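Local coordinates for protein pyruvate synthase subunit PorC (Thermotoga maritima MSB8, PDB 2RAA) that serves as the gamma chain of pyruvate synthase, which oxidises pyruvate with coenzyme A to acetyl-CoA and carbon dioxide while reducing ferredoxin, at residues A[42-45]-A[49-52]. Residues are numbered along the deposited sequence; the frame is centred on the assembly and turned at random.
Sequences AALE and YVQA
Val-50 lays its two methyl groups across helix 32-45, one over Ala-43 and the other beside Leu-44. The CG1 branch meets the CB of Ala-43 at 3.5 Å, slightly tighter than an ordinary van der Waals approach of two methyl groups, and stands 4.1 Å from the backbone N of Leu-44. Its sister methyl serves the second partner: CG2 of Val-50 lies 4.2 Å from CD1 of Leu-44, a looser touch in which the two side chains run nearly perpendicular to each other. With CG1 turned opposite its own carbonyl carbon (chi1 -58°), the valine sends that methyl to Ala-43 and CG2 to CD1 of Leu-44. Leu-44, for its part, carries CG on the far side from its backbone N, and chi1 of -172° and chi2 of 59° together set CD1 beside CG2 of Val-50. The pairing illustrates how a helix-to-strand connection is closed in an alpha/beta fold: a short loop that includes Tyr-49 leads into strand 50-55, an outermost strand of the mixed sheet, and the chain folds back so that helix and strand meet here through apolar groups, with no hydrogen bond between the two segments. The closest CA pair, Leu-44 and Val-50, is 6.4 Å apart. Ala-43 is buried and also touches Ile-71 on the neighbouring strand 64-72, as well as Val-164, whereas Leu-44 is exposed. On the sheet side, backbone hydrogen bonds pair Tyr-49 with Gly-72 and Gln-51 with Arg-70, tying the residues flanking Val-50 to strand 64-72.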
loop_
_atom_site.group_PDB
_atom_site.type_symbol
_atom_site.label_atom_id
_atom_site.label_comp_id
_atom_site.label_asym_id
_atom_site.label_seq_id
_atom_site.Cartn_x
_atom_site.Cartn_y
_atom_site.Cartn_z
ATOM N N ALA A 42 -10.001 3.914 7.748
ATOM C CA ALA A 42 -10.866 4.524 6.719
ATOM C C ALA A 42 -12.099 3.702 6.441
ATOM O O ALA A 42 -13.205 4.240 6.305
ATOM C CB ALA A 42 -10.101 4.656 5.452
ATOM N N ALA A 43 -11.914 2.390 6.287
ATOM C CA ALA A 43 -13.049 1.483 5.993
ATOM C C ALA A 43 -13.996 1.371 7.198
ATOM O O ALA A 43 -15.209 1.181 7.039
ATOM C CB ALA A 43 -12.528 0.103 5.566
ATOM N N LEU A 44 -13.424 1.496 8.399
ATOM C CA LEU A 44 -14.202 1.439 9.658
ATOM C C LEU A 44 -15.217 2.584 9.719
ATOM O O LEU A 44 -16.399 2.376 10.014
ATOM C CB LEU A 44 -13.264 1.526 10.856
ATOM C CG LEU A 44 -13.857 1.295 12.248
ATOM C CD1 LEU A 44 -14.503 -0.091 12.394
ATOM C CD2 LEU A 44 -12.760 1.492 13.284
ATOM N N GLU A 45 -14.744 3.784 9.402
ATOM C CA GLU A 45 -15.609 4.968 9.370
ATOM C C GLU A 45 -16.656 4.883 8.260
ATOM O O GLU A 45 -17.719 5.456 8.368
ATOM C CB GLU A 45 -14.771 6.227 9.299
ATOM C CG GLU A 45 -13.899 6.374 10.564
ATOM C CD GLU A 45 -12.804 7.427 10.469
ATOM O OE1 GLU A 45 -12.699 8.155 9.446
ATOM O OE2 GLU A 45 -12.032 7.531 11.446
ATOM N N TYR A 49 -16.705 -3.930 7.898
ATOM C CA TYR A 49 -15.998 -4.860 8.790
ATOM C C TYR A 49 -14.542 -4.886 8.431
ATOM O O TYR A 49 -14.217 -5.091 7.271
ATOM C CB TYR A 49 -16.483 -6.247 8.551
ATOM C CG TYR A 49 -17.815 -6.527 9.111
ATOM C CD1 TYR A 49 -18.957 -6.282 8.362
ATOM C CD2 TYR A 49 -17.958 -7.091 10.380
ATOM C CE1 TYR A 49 -20.240 -6.578 8.860
ATOM C CE2 TYR A 49 -19.248 -7.388 10.894
ATOM C CZ TYR A 49 -20.382 -7.125 10.117
ATOM O OH TYR A 49 -21.662 -7.415 10.576
ATOM N N VAL A 50 -13.644 -4.708 9.396
ATOM C CA VAL A 50 -12.217 -4.650 9.066
ATOM C C VAL A 50 -11.322 -5.346 10.064
ATOM O O VAL A 50 -11.647 -5.500 11.228
ATOM C CB VAL A 50 -11.735 -3.207 8.960
ATOM C CG1 VAL A 50 -12.546 -2.497 7.897
ATOM C CG2 VAL A 50 -11.851 -2.507 10.304
ATOM N N GLN A 51 -10.188 -5.782 9.568
ATOM C CA GLN A 51 -9.137 -6.305 10.403
ATOM C C GLN A 51 -7.832 -5.850 9.797
ATOM O O GLN A 51 -7.728 -5.699 8.565
ATOM C CB GLN A 51 -9.216 -7.809 10.420
ATOM C CG GLN A 51 -8.207 -8.436 11.330
ATOM C CD GLN A 51 -8.194 -9.921 11.210
ATOM O OE1 GLN A 51 -8.020 -10.454 10.119
ATOM N NE2 GLN A 51 -8.363 -10.607 12.329
ATOM N N ALA A 52 -6.839 -5.661 10.657
ATOM C CA ALA A 52 -5.520 -5.198 10.268
ATOM C C ALA A 52 -4.522 -5.451 11.365
ATOM O O ALA A 52 -4.720 -4.999 12.492
ATOM C CB ALA A 52 -5.566 -3.732 10.003
#